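Local coordinates for protein fumarate lyase (Mesorhizobium sp., PDB 3C8T) that is of unassigned function but belongs to the fumarate lyase superfamily of largely helical proteins, here as a four-subunit assembly, at residues F12-M17 with S124-S129; D172-R177 with L238-G243; E179-R184 with V231-Q236. All blocks are in the same frame, centred on the assembly; numbering follows the deposited sequence.

Contact 1 (F12-M17 with S124-S129); sequences FADDKM and SRRIES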
ATOM      1  N   PHE A  12     -18.595   0.954   8.828  1.00 37.78           N
ATOM      2  CA  PHE A  12     -17.882   2.220   9.021  1.00 37.74           C
ATOM      3  C   PHE A  12     -18.184   3.254   7.917  1.00 37.92           C
ATOM      4  O   PHE A  12     -17.587   4.322   7.918  1.00 39.67           O
ATOM      5  CB  PHE A  12     -16.371   2.010   9.179  1.00 36.80           C
ATOM      6  CG  PHE A  12     -15.757   1.153   8.105  1.00 35.39           C
ATOM      7  CD1 PHE A  12     -14.759   0.242   8.422  1.00 34.17           C
ATOM      8  CD2 PHE A  12     -16.184   1.252   6.778  1.00 31.36           C
ATOM      9  CE1 PHE A  12     -14.199  -0.574   7.417  1.00 35.82           C
ATOM     10  CE2 PHE A  12     -15.633   0.452   5.774  1.00 33.37           C
ATOM     11  CZ  PHE A  12     -14.631  -0.459   6.084  1.00 32.13           C
ATOM     12  N   ALA A  13     -19.077   2.934   6.976  1.00 38.01           N
ATOM     13  CA  ALA A  13     -19.444   3.859   5.872  1.00 37.80           C
ATOM     14  C   ALA A  13     -20.688   4.728   6.199  1.00 37.54           C
ATOM     15  O   ALA A  13     -21.632   4.271   6.866  1.00 36.69           O
ATOM     16  CB  ALA A  13     -19.637   3.084   4.569  1.00 37.42           C
ATOM     17  N   ASP A  14     -20.661   5.988   5.766  1.00 37.19           N
ATOM     18  CA  ASP A  14     -21.735   6.958   6.070  1.00 37.01           C
ATOM     19  C   ASP A  14     -22.814   6.891   4.987  1.00 38.10           C
ATOM     20  O   ASP A  14     -22.525   7.060   3.806  1.00 37.33           O
ATOM     21  CB  ASP A  14     -21.159   8.377   6.205  1.00 36.41           C
ATOM     22  CG  ASP A  14     -22.237   9.458   6.477  1.00 37.48           C
ATOM     23  OD1 ASP A  14     -23.422   9.116   6.702  1.00 38.26           O
ATOM     24  OD2 ASP A  14     -21.879  10.666   6.445  1.00 34.73           O
ATOM     25  N   ASP A  15     -24.049   6.611   5.406  1.00 39.06           N
ATOM     26  CA  ASP A  15     -25.209   6.521   4.502  1.00 40.22           C
ATOM     27  C   ASP A  15     -25.519   7.824   3.755  1.00 39.31           C
ATOM     28  O   ASP A  15     -25.858   7.783   2.572  1.00 39.63           O
ATOM     29  CB  ASP A  15     -26.446   6.052   5.277  1.00 41.64           C
ATOM     30  CG  ASP A  15     -26.431   4.554   5.538  1.00 45.44           C
ATOM     31  OD1 ASP A  15     -25.436   3.876   5.189  1.00 46.63           O
ATOM     32  OD2 ASP A  15     -27.443   4.049   6.072  1.00 50.87           O
ATOM     33  N   LYS A  16     -25.399   8.960   4.433  1.00 38.70           N
ATOM     34  CA  LYS A  16     -25.517  10.268   3.778  1.00 39.02           C
ATOM     35  C   LYS A  16     -24.494  10.461   2.653  1.00 38.93           C
ATOM     36  O   LYS A  16     -24.802  11.001   1.574  1.00 39.40           O
ATOM     37  CB  LYS A  16     -25.336  11.368   4.794  1.00 39.46           C
ATOM     38  CG  LYS A  16     -26.486  11.488   5.754  1.00 41.13           C
ATOM     39  CD  LYS A  16     -26.266  12.708   6.624  1.00 45.17           C
ATOM     40  CE  LYS A  16     -27.480  12.970   7.518  1.00 47.03           C
ATOM     41  NZ  LYS A  16     -27.615  11.898   8.563  1.00 46.74           N
ATOM     42  N   MET A  17     -23.290   9.966   2.894  1.00 38.15           N
ATOM     43  CA  MET A  17     -22.221  10.060   1.937  1.00 38.12           C
ATOM     44  C   MET A  17     -22.421   9.028   0.821  1.00 38.57           C
ATOM     45  O   MET A  17     -22.146   9.305  -0.328  1.00 38.77           O
ATOM     46  CB  MET A  17     -20.877   9.966   2.672  1.00 37.27           C
ATOM     47  CG  MET A  17     -19.719  10.565   1.955  1.00 33.93           C
ATOM     48  SD  MET A  17     -19.787  12.284   1.531  1.00 23.05           S
ATOM     49  CE  MET A  17     -18.771  13.010   2.834  1.00 29.06           C
ATOM     50  N   SER A 124     -16.359  18.715   6.388  1.00 29.48           N
ATOM     51  CA  SER A 124     -16.061  19.878   7.204  1.00 29.98           C
ATOM     52  C   SER A 124     -16.936  19.938   8.470  1.00 31.22           C
ATOM     53  O   SER A 124     -16.447  20.213   9.574  1.00 32.00           O
ATOM     54  CB  SER A 124     -16.215  21.141   6.351  1.00 29.65           C
ATOM     55  OG  SER A 124     -16.088  22.296   7.152  1.00 32.79           O
ATOM     56  N   ARG A 125     -18.233  19.675   8.291  1.00 30.99           N
ATOM     57  CA  ARG A 125     -19.228  19.613   9.351  1.00 31.41           C
ATOM     58  C   ARG A 125     -18.829  18.554  10.418  1.00 30.66           C
ATOM     59  O   ARG A 125     -18.930  18.784  11.615  1.00 30.80           O
ATOM     60  CB  ARG A 125     -20.535  19.197   8.663  1.00 32.13           C
ATOM     61  CG  ARG A 125     -21.770  19.751   9.168  1.00 35.96           C
ATOM     62  CD  ARG A 125     -22.609  18.627   9.759  1.00 39.13           C
ATOM     63  NE  ARG A 125     -23.410  17.806   8.841  1.00 38.73           N
ATOM     64  CZ  ARG A 125     -23.828  16.590   9.205  1.00 36.86           C
ATOM     65  NH1 ARG A 125     -23.507  16.141  10.410  1.00 35.45           N
ATOM     66  NH2 ARG A 125     -24.580  15.837   8.419  1.00 38.69           N
ATOM     67  N   ARG A 126     -18.372  17.388   9.982  1.00 29.81           N
ATOM     68  CA  ARG A 126     -17.982  16.340  10.929  1.00 28.71           C
ATOM     69  C   ARG A 126     -16.660  16.686  11.653  1.00 27.74           C
ATOM     70  O   ARG A 126     -16.498  16.422  12.858  1.00 27.85           O
ATOM     71  CB  ARG A 126     -17.912  14.973  10.250  1.00 28.39           C
ATOM     72  CG  ARG A 126     -19.143  14.598   9.441  1.00 30.18           C
ATOM     73  CD  ARG A 126     -19.348  13.121   9.601  1.00 31.36           C
ATOM     74  NE  ARG A 126     -20.505  12.597   8.898  1.00 34.72           N
ATOM     75  CZ  ARG A 126     -21.737  12.530   9.403  1.00 34.11           C
ATOM     76  NH1 ARG A 126     -22.003  12.995  10.609  1.00 31.36           N
ATOM     77  NH2 ARG A 126     -22.710  12.033   8.663  1.00 34.94           N
ATOM     78  N   ILE A 127     -15.738  17.294  10.940  1.00 26.47           N
ATOM     79  CA  ILE A 127     -14.491  17.770  11.550  1.00 26.98           C
ATOM     80  C   ILE A 127     -14.785  18.863  12.611  1.00 28.80           C
ATOM     81  O   ILE A 127     -14.214  18.859  13.697  1.00 29.59           O
ATOM     82  CB  ILE A 127     -13.489  18.264  10.472  1.00 27.48           C
ATOM     83  CG1 ILE A 127     -12.899  17.084   9.655  1.00 26.99           C
ATOM     84  CG2 ILE A 127     -12.391  19.170  11.114  1.00 25.11           C
ATOM     85  CD1 ILE A 127     -11.790  17.545   8.589  1.00 26.22           C
ATOM     86  N   GLU A 128     -15.713  19.781  12.319  1.00 29.87           N
ATOM     87  CA  GLU A 128     -16.154  20.767  13.319  1.00 30.90           C
ATOM     88  C   GLU A 128     -16.847  20.159  14.570  1.00 30.43           C
ATOM     89  O   GLU A 128     -16.550  20.594  15.676  1.00 30.93           O
ATOM     90  CB  GLU A 128     -17.020  21.864  12.673  1.00 31.57           C
ATOM     91  CG  GLU A 128     -16.273  22.612  11.535  1.00 38.40           C
ATOM     92  CD  GLU A 128     -14.884  23.164  11.972  1.00 43.33           C
ATOM     93  OE1 GLU A 128     -13.827  22.624  11.569  1.00 42.58           O
ATOM     94  OE2 GLU A 128     -14.862  24.145  12.742  1.00 47.66           O
ATOM     95  N   SER A 129     -17.738  19.172  14.416  1.00 30.14           N
ATOM     96  CA  SER A 129     -18.236  18.447  15.590  1.00 30.92           C
ATOM     97  C   SER A 129     -17.142  17.728  16.355  1.00 30.66           C
ATOM     98  O   SER A 129     -17.178  17.716  17.582  1.00 31.45           O
ATOM     99  CB  SER A 129     -19.312  17.409  15.246  1.00 31.35           C
ATOM    100  OG  SER A 129     -20.291  17.982  14.430  1.00 36.15           O
TER
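D14 and R126 reach for one another from opposite directions, joining the start of helix 15-20 to the long helix 104-140 of the helical bundle characteristic of fumarate lyases. D14 is the N-cap of helix 15-20. Its CB heads toward helix 104-140, and CG stands anti to the backbone N (chi1 178°), carrying the carboxylate across to 3.4 Å from NH2 of R126. Then the two oxygens divide the work. OD1 turns back on its own helix and accepts from the backbone N of K16, a weak capping bond of 3.0 Å. OD2 takes the arginine: the salt bridge to R126 NH2 is 2.7 Å long, with an N-H...O angle of 158°, while NE of R126 adds only a weak bond to D14 OD2 at 3.4 Å. OD2 lies close to the guanidinium plane, at its edge, but the arginine meets this oxygen from above the carboxylate plane, as the two planes are 64° apart. S333 of helix 315-344 also bonds both OD2 and R126 NE, and E340 of that helix forms a salt bridge with R126 NH1, so a third helix fixes the pair. Further out, the aliphatic part of K16 crosses R125 at about a right angle, its CD lying 4.0 Å from R125 NH2 at the edge of that guanidinium group.

Contact 2 (D172-R177 with L238-G243); sequences DRHAAR and LALVSG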
ATOM      1  N   ASP A 172      -7.647  20.815  14.420  1.00 27.65           N
ATOM      2  CA  ASP A 172      -7.469  22.220  14.084  1.00 28.41           C
ATOM      3  C   ASP A 172      -6.646  22.342  12.826  1.00 28.95           C
ATOM      4  O   ASP A 172      -6.977  23.148  11.977  1.00 29.83           O
ATOM      5  CB  ASP A 172      -6.763  22.965  15.221  1.00 30.01           C
ATOM      6  CG  ASP A 172      -7.642  23.086  16.491  1.00 31.42           C
ATOM      7  OD1 ASP A 172      -8.884  23.035  16.372  1.00 32.90           O
ATOM      8  OD2 ASP A 172      -7.086  23.250  17.595  1.00 33.27           O
ATOM      9  N   ARG A 173      -5.562  21.560  12.682  1.00 29.26           N
ATOM     10  CA  ARG A 173      -4.777  21.645  11.438  1.00 28.65           C
ATOM     11  C   ARG A 173      -5.507  21.069  10.237  1.00 29.39           C
ATOM     12  O   ARG A 173      -5.268  21.524   9.121  1.00 30.91           O
ATOM     13  CB  ARG A 173      -3.364  21.060  11.547  1.00 27.40           C
ATOM     14  CG  ARG A 173      -2.396  21.868  12.405  1.00 27.20           C
ATOM     15  CD  ARG A 173      -1.009  21.167  12.537  1.00 28.25           C
ATOM     16  NE  ARG A 173      -1.039  19.869  13.208  1.00 29.17           N
ATOM     17  CZ  ARG A 173      -0.697  19.644  14.488  1.00 33.38           C
ATOM     18  NH1 ARG A 173      -0.317  20.652  15.291  1.00 30.42           N
ATOM     19  NH2 ARG A 173      -0.743  18.395  14.983  1.00 29.97           N
ATOM     20  N   HIS A 174      -6.385  20.084  10.443  1.00 29.44           N
ATOM     21  CA  HIS A 174      -7.039  19.417   9.307  1.00 29.00           C
ATOM     22  C   HIS A 174      -8.078  20.373   8.754  1.00 29.83           C
ATOM     23  O   HIS A 174      -8.262  20.442   7.527  1.00 30.42           O
ATOM     24  CB  HIS A 174      -7.719  18.071   9.666  1.00 28.41           C
ATOM     25  CG  HIS A 174      -6.768  16.970  10.085  1.00 26.98           C
ATOM     26  ND1 HIS A 174      -5.629  16.648   9.377  1.00 26.30           N
ATOM     27  CD2 HIS A 174      -6.841  16.073  11.102  1.00 22.11           C
ATOM     28  CE1 HIS A 174      -5.013  15.638   9.968  1.00 25.83           C
ATOM     29  NE2 HIS A 174      -5.730  15.271  11.019  1.00 24.18           N
ATOM     30  N   ALA A 175      -8.763  21.094   9.658  1.00 29.29           N
ATOM     31  CA  ALA A 175      -9.703  22.163   9.256  1.00 28.43           C
ATOM     32  C   ALA A 175      -9.073  23.182   8.346  1.00 27.81           C
ATOM     33  O   ALA A 175      -9.697  23.580   7.355  1.00 28.31           O
ATOM     34  CB  ALA A 175     -10.324  22.852  10.453  1.00 28.51           C
ATOM     35  N   ALA A 176      -7.840  23.588   8.664  1.00 27.13           N
ATOM     36  CA  ALA A 176      -7.080  24.505   7.822  1.00 26.54           C
ATOM     37  C   ALA A 176      -6.768  23.885   6.443  1.00 26.89           C
ATOM     38  O   ALA A 176      -6.935  24.551   5.415  1.00 25.50           O
ATOM     39  CB  ALA A 176      -5.801  24.991   8.519  1.00 25.59           C
ATOM     40  N   ARG A 177      -6.320  22.626   6.430  1.00 27.42           N
ATOM     41  CA  ARG A 177      -6.003  21.904   5.164  1.00 27.52           C
ATOM     42  C   ARG A 177      -7.221  21.852   4.213  1.00 28.21           C
ATOM     43  O   ARG A 177      -7.097  22.105   3.011  1.00 26.97           O
ATOM     44  CB  ARG A 177      -5.494  20.474   5.455  1.00 27.47           C
ATOM     45  CG  ARG A 177      -4.157  20.403   6.200  1.00 27.11           C
ATOM     46  CD  ARG A 177      -3.762  18.978   6.571  1.00 26.54           C
ATOM     47  NE  ARG A 177      -2.472  19.024   7.259  1.00 27.63           N
ATOM     48  CZ  ARG A 177      -2.287  18.770   8.552  1.00 25.32           C
ATOM     49  NH1 ARG A 177      -3.292  18.357   9.313  1.00 24.72           N
ATOM     50  NH2 ARG A 177      -1.079  18.913   9.070  1.00 24.91           N
ATOM     51  N   LEU A 238      -8.328  12.974   3.121  1.00 25.96           N
ATOM     52  CA  LEU A 238      -9.197  12.034   3.848  1.00 26.51           C
ATOM     53  C   LEU A 238      -8.419  11.012   4.658  1.00 26.06           C
ATOM     54  O   LEU A 238      -8.774  10.705   5.796  1.00 25.78           O
ATOM     55  CB  LEU A 238     -10.191  11.305   2.894  1.00 25.58           C
ATOM     56  CG  LEU A 238     -11.180  12.296   2.213  1.00 26.87           C
ATOM     57  CD1 LEU A 238     -12.057  11.635   1.162  1.00 23.43           C
ATOM     58  CD2 LEU A 238     -12.013  13.133   3.185  1.00 24.65           C
ATOM     59  N   ALA A 239      -7.388  10.460   4.035  1.00 25.95           N
ATOM     60  CA  ALA A 239      -6.483   9.513   4.688  1.00 26.12           C
ATOM     61  C   ALA A 239      -5.712  10.115   5.869  1.00 25.92           C
ATOM     62  O   ALA A 239      -5.453   9.414   6.847  1.00 27.02           O
ATOM     63  CB  ALA A 239      -5.522   8.895   3.676  1.00 23.95           C
ATOM     64  N   LEU A 240      -5.367  11.397   5.795  1.00 26.28           N
ATOM     65  CA  LEU A 240      -4.620  12.052   6.888  1.00 26.61           C
ATOM     66  C   LEU A 240      -5.518  12.263   8.110  1.00 26.50           C
ATOM     67  O   LEU A 240      -5.112  11.976   9.244  1.00 26.20           O
ATOM     68  CB  LEU A 240      -4.058  13.398   6.399  1.00 27.09           C
ATOM     69  CG  LEU A 240      -2.920  14.063   7.183  1.00 27.72           C
ATOM     70  CD1 LEU A 240      -1.582  13.379   6.836  1.00 27.06           C
ATOM     71  CD2 LEU A 240      -2.850  15.544   6.806  1.00 27.57           C
ATOM     72  N   VAL A 241      -6.739  12.764   7.878  1.00 25.65           N
ATOM     73  CA  VAL A 241      -7.743  12.875   8.936  1.00 24.82           C
ATOM     74  C   VAL A 241      -8.008  11.513   9.606  1.00 25.65           C
ATOM     75  O   VAL A 241      -8.087  11.430  10.834  1.00 25.65           O
ATOM     76  CB  VAL A 241      -9.053  13.451   8.393  1.00 25.69           C
ATOM     77  CG1 VAL A 241     -10.140  13.502   9.473  1.00 24.63           C
ATOM     78  CG2 VAL A 241      -8.816  14.822   7.805  1.00 21.88           C
ATOM     79  N   SER A 242      -8.132  10.456   8.796  1.00 25.65           N
ATOM     80  CA  SER A 242      -8.399   9.095   9.272  1.00 25.68           C
ATOM     81  C   SER A 242      -7.264   8.630  10.172  1.00 25.77           C
ATOM     82  O   SER A 242      -7.500   8.000  11.199  1.00 27.02           O
ATOM     83  CB  SER A 242      -8.561   8.136   8.088  1.00 24.68           C
ATOM     84  OG  SER A 242      -9.662   8.595   7.272  1.00 27.08           O
ATOM     85  N   GLY A 243      -6.041   8.956   9.794  1.00 25.58           N
ATOM     86  CA  GLY A 243      -4.893   8.656  10.630  1.00 27.11           C
ATOM     87  C   GLY A 243      -4.977   9.281  11.989  1.00 27.15           C
ATOM     88  O   GLY A 243      -4.633   8.626  12.961  1.00 28.58           O
TER
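H174 lays one face of its imidazole against V241. The CA of V241 sits 3.9 Å from the ring centroid and 17° off the normal, a CH-pi contact, while V241 CG2 comes over the same ring at 3.7 Å from H174 CG. With chi1 at -66°, the H174 ring leans toward the N-terminal end of its own helix. R177, one turn later, is extended from CG to NE and runs back alongside H174, its guanidinium edge toward that ring. The two helices, 160-185 and 229-255, are almost antiparallel here (172°), their axes 10.7 Å apart, and belong to the central helical bundle of the fumarate lyase fold. L240 has CG anti to the backbone N, which brings CG and one methyl, CD2, to the facing helix: CG lies 3.8 Å from H174 CE1, and CD2 presses over one face of the R177 guanidinium, 3.5 Å from NE. H174 NE2 bonds to S244 OG, just past 238-243 on the same helix, whereas R177 NH2 turns to the third subunit, forming salt bridges with its E233 and D229. On the far side of helix 229-255, S242 OG donates to L238 O at 2.7 Å.

Contact 3 (E179-R184 with V231-Q236); sequences EEISPR and VAETVQ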
ATOM      1  N   GLU A 179      -9.760  23.873   3.813  1.00 31.02           N
ATOM      2  CA  GLU A 179      -9.944  25.177   3.192  1.00 33.17           C
ATOM      3  C   GLU A 179      -8.918  25.460   2.070  1.00 32.77           C
ATOM      4  O   GLU A 179      -9.260  26.063   1.051  1.00 34.22           O
ATOM      5  CB  GLU A 179      -9.981  26.309   4.273  1.00 32.91           C
ATOM      6  CG  GLU A 179     -11.089  26.135   5.355  1.00 39.01           C
ATOM      7  CD  GLU A 179     -12.517  25.823   4.793  1.00 47.18           C
ATOM      8  OE1 GLU A 179     -12.929  26.446   3.785  1.00 52.03           O
ATOM      9  OE2 GLU A 179     -13.243  24.943   5.354  1.00 51.22           O
ATOM     10  N   GLU A 180      -7.680  25.004   2.233  1.00 32.41           N
ATOM     11  CA  GLU A 180      -6.643  25.141   1.193  1.00 32.60           C
ATOM     12  C   GLU A 180      -6.895  24.268  -0.059  1.00 32.21           C
ATOM     13  O   GLU A 180      -6.663  24.702  -1.216  1.00 31.68           O
ATOM     14  CB  GLU A 180      -5.243  24.865   1.804  1.00 32.63           C
ATOM     15  CG  GLU A 180      -4.785  26.000   2.754  1.00 33.74           C
ATOM     16  CD  GLU A 180      -3.481  25.734   3.544  1.00 34.83           C
ATOM     17  OE1 GLU A 180      -3.071  24.564   3.720  1.00 35.41           O
ATOM     18  OE2 GLU A 180      -2.854  26.736   3.990  1.00 38.91           O
ATOM     19  N   ILE A 181      -7.354  23.035   0.170  1.00 31.01           N
ATOM     20  CA  ILE A 181      -7.569  22.073  -0.927  1.00 31.21           C
ATOM     21  C   ILE A 181      -8.788  22.444  -1.801  1.00 31.45           C
ATOM     22  O   ILE A 181      -8.742  22.245  -3.003  1.00 31.34           O
ATOM     23  CB  ILE A 181      -7.749  20.640  -0.374  1.00 30.56           C
ATOM     24  CG1 ILE A 181      -6.400  20.075   0.083  1.00 31.84           C
ATOM     25  CG2 ILE A 181      -8.246  19.734  -1.414  1.00 31.79           C
ATOM     26  CD1 ILE A 181      -6.491  19.211   1.304  1.00 33.85           C
ATOM     27  N   SER A 182      -9.877  22.924  -1.175  1.00 32.12           N
ATOM     28  CA  SER A 182     -11.142  23.227  -1.866  1.00 33.16           C
ATOM     29  C   SER A 182     -11.042  24.064  -3.173  1.00 32.73           C
ATOM     30  O   SER A 182     -11.676  23.697  -4.145  1.00 32.69           O
ATOM     31  CB  SER A 182     -12.153  23.893  -0.922  1.00 33.11           C
ATOM     32  OG  SER A 182     -12.626  22.993   0.075  1.00 36.28           O
ATOM     33  N   PRO A 183     -10.293  25.198  -3.193  1.00 32.58           N
ATOM     34  CA  PRO A 183     -10.266  25.882  -4.489  1.00 32.97           C
ATOM     35  C   PRO A 183      -9.468  25.115  -5.540  1.00 32.95           C
ATOM     36  O   PRO A 183      -9.578  25.451  -6.715  1.00 33.90           O
ATOM     37  CB  PRO A 183      -9.520  27.222  -4.203  1.00 32.73           C
ATOM     38  CG  PRO A 183      -9.466  27.330  -2.676  1.00 34.05           C
ATOM     39  CD  PRO A 183      -9.493  25.910  -2.179  1.00 33.13           C
ATOM     40  N   ARG A 184      -8.630  24.151  -5.149  1.00 31.21           N
ATOM     41  CA  ARG A 184      -7.896  23.418  -6.187  1.00 31.33           C
ATOM     42  C   ARG A 184      -8.788  22.357  -6.871  1.00 30.92           C
ATOM     43  O   ARG A 184      -8.827  22.262  -8.119  1.00 31.55           O
ATOM     44  CB  ARG A 184      -6.531  22.854  -5.728  1.00 30.88           C
ATOM     45  CG  ARG A 184      -5.382  23.936  -5.739  1.00 30.75           C
ATOM     46  CD  ARG A 184      -4.043  23.330  -5.314  1.00 28.80           C
ATOM     47  NE  ARG A 184      -4.123  22.634  -4.001  1.00 25.87           N
ATOM     48  CZ  ARG A 184      -3.739  23.149  -2.831  1.00 26.56           C
ATOM     49  NH1 ARG A 184      -3.248  24.387  -2.753  1.00 24.35           N
ATOM     50  NH2 ARG A 184      -3.850  22.434  -1.719  1.00 29.86           N
ATOM     51  N   VAL A 231      -7.648  15.913  -7.396  1.00 27.59           N
ATOM     52  CA  VAL A 231      -8.503  14.839  -6.875  1.00 27.95           C
ATOM     53  C   VAL A 231      -7.729  13.893  -5.937  1.00 26.69           C
ATOM     54  O   VAL A 231      -8.231  13.515  -4.876  1.00 26.79           O
ATOM     55  CB  VAL A 231      -9.173  14.008  -8.014  1.00 29.81           C
ATOM     56  CG1 VAL A 231     -10.079  12.889  -7.397  1.00 28.30           C
ATOM     57  CG2 VAL A 231      -9.954  14.947  -9.008  1.00 29.65           C
ATOM     58  N   ALA A 232      -6.544  13.456  -6.353  1.00 25.45           N
ATOM     59  CA  ALA A 232      -5.666  12.680  -5.477  1.00 24.93           C
ATOM     60  C   ALA A 232      -5.401  13.337  -4.110  1.00 26.06           C
ATOM     61  O   ALA A 232      -5.478  12.651  -3.082  1.00 25.35           O
ATOM     62  CB  ALA A 232      -4.353  12.348  -6.188  1.00 23.42           C
ATOM     63  N   GLU A 233      -5.161  14.667  -4.082  1.00 25.33           N
ATOM     64  CA  GLU A 233      -4.851  15.340  -2.823  1.00 26.51           C
ATOM     65  C   GLU A 233      -6.044  15.353  -1.906  1.00 26.91           C
ATOM     66  O   GLU A 233      -5.889  15.315  -0.685  1.00 27.55           O
ATOM     67  CB  GLU A 233      -4.277  16.754  -2.996  1.00 26.63           C
ATOM     68  CG  GLU A 233      -5.285  17.798  -3.281  1.00 28.77           C
ATOM     69  CD  GLU A 233      -4.647  19.184  -3.381  1.00 33.54           C
ATOM     70  OE1 GLU A 233      -4.946  19.926  -4.375  1.00 32.50           O
ATOM     71  OE2 GLU A 233      -3.850  19.511  -2.464  1.00 31.91           O
ATOM     72  N   THR A 234      -7.239  15.330  -2.484  1.00 27.10           N
ATOM     73  CA  THR A 234      -8.451  15.298  -1.668  1.00 27.08           C
ATOM     74  C   THR A 234      -8.569  13.991  -0.908  1.00 26.46           C
ATOM     75  O   THR A 234      -8.886  13.977   0.281  1.00 26.98           O
ATOM     76  CB  THR A 234      -9.700  15.536  -2.528  1.00 27.47           C
ATOM     77  OG1 THR A 234      -9.552  16.800  -3.148  1.00 30.21           O
ATOM     78  CG2 THR A 234     -10.974  15.561  -1.670  1.00 26.32           C
ATOM     79  N   VAL A 235      -8.314  12.879  -1.586  1.00 25.73           N
ATOM     80  CA  VAL A 235      -8.387  11.581  -0.887  1.00 24.68           C
ATOM     81  C   VAL A 235      -7.200  11.372   0.083  1.00 24.31           C
ATOM     82  O   VAL A 235      -7.349  10.743   1.134  1.00 23.88           O
ATOM     83  CB  VAL A 235      -8.465  10.461  -1.902  1.00 25.44           C
ATOM     84  CG1 VAL A 235      -8.554   9.077  -1.216  1.00 23.02           C
ATOM     85  CG2 VAL A 235      -9.674  10.725  -2.845  1.00 26.08           C
ATOM     86  N   GLN A 236      -6.026  11.868  -0.287  1.00 23.33           N
ATOM     87  CA  GLN A 236      -4.881  11.883   0.606  1.00 24.60           C
ATOM     88  C   GLN A 236      -5.234  12.597   1.897  1.00 24.03           C
ATOM     89  O   GLN A 236      -4.883  12.107   2.963  1.00 24.27           O
ATOM     90  CB  GLN A 236      -3.657  12.533  -0.028  1.00 23.83           C
ATOM     91  CG  GLN A 236      -2.949  11.718  -1.107  1.00 26.69           C
ATOM     92  CD  GLN A 236      -1.493  12.206  -1.318  1.00 29.26           C
ATOM     93  OE1 GLN A 236      -0.541  11.430  -1.168  1.00 35.37           O
ATOM     94  NE2 GLN A 236      -1.322  13.501  -1.621  1.00 34.45           N
TER
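R184 and E233 form a salt bridge between two antiparallel neighbours of the fumarate lyase helical bundle, helices 160-185 and 229-255, whose axes cross at -154° here with a closest approach of 9.8 Å. The charged interaction is a side-on, two-nitrogen grip. R184 NE donates to E233 OE1 over 2.9 Å in a nearly straight bond (166°), using the syn lone pair of that oxygen. R184 NH2 reaches E233 OE2 at 3.0 Å in a more bent bond, with OE2 met somewhat out of the carboxylate plane. The flat groups are nearly coplanar, and having two bonds limits rotation of either one. E233 reaches the arginine with CG between the backbone N and the carbonyl carbon (chi1 79°), the crowded position, and the chain extended beyond it. Both ends have further partners in the third subunit. R184 NH1 pairs with E180 there, and E233 OE1 with R177, so the bridge is part of a charge network across the subunit interface, which probably helps to offset the burial of E233.

The backbone breaks its regular pattern beside the bridge. P183 has no N-H to give, the helix is kinked there, and R184 N bonds to I181 O at 2.9 Å. Over one face of the R184 guanidinium, toward its rim, lies the carbonyl oxygen E180 O.

Packing rests on I181, which runs antiparallel alongside the E233 side chain. Its CG1 is 3.6 Å from E233 OE2, and its CG2 is 4.0 Å from E233 CG. T234 meets the same CG2 branch of I181: its OG1, bonded to A230 O within its own helix, lies 3.6 Å from I181 CG2.

In the fold
Contacts 2 and 3 are successive sections of one helix pair, 160-185 with 229-255, their centres about 11 Å apart. Contact 1 sits about 13 Å from contact 2 and 17 Å from contact 3, centre to centre, and its helix 104-140 packs directly against that pair: I127 CD1 is 4.1 Å from V241 CG2, and E128 OE1 is 3.7 Å from A175 CB. Toward contact 3 the touch is slighter, S124 OG lying 4.3 Å from E179 OE2. Contacts 2 and 3 both face the third subunit. Contact 1, by comparison, lies where the N-terminal segment meets the bundle, and there the ring of F12 meets that of H319 of the second subunit.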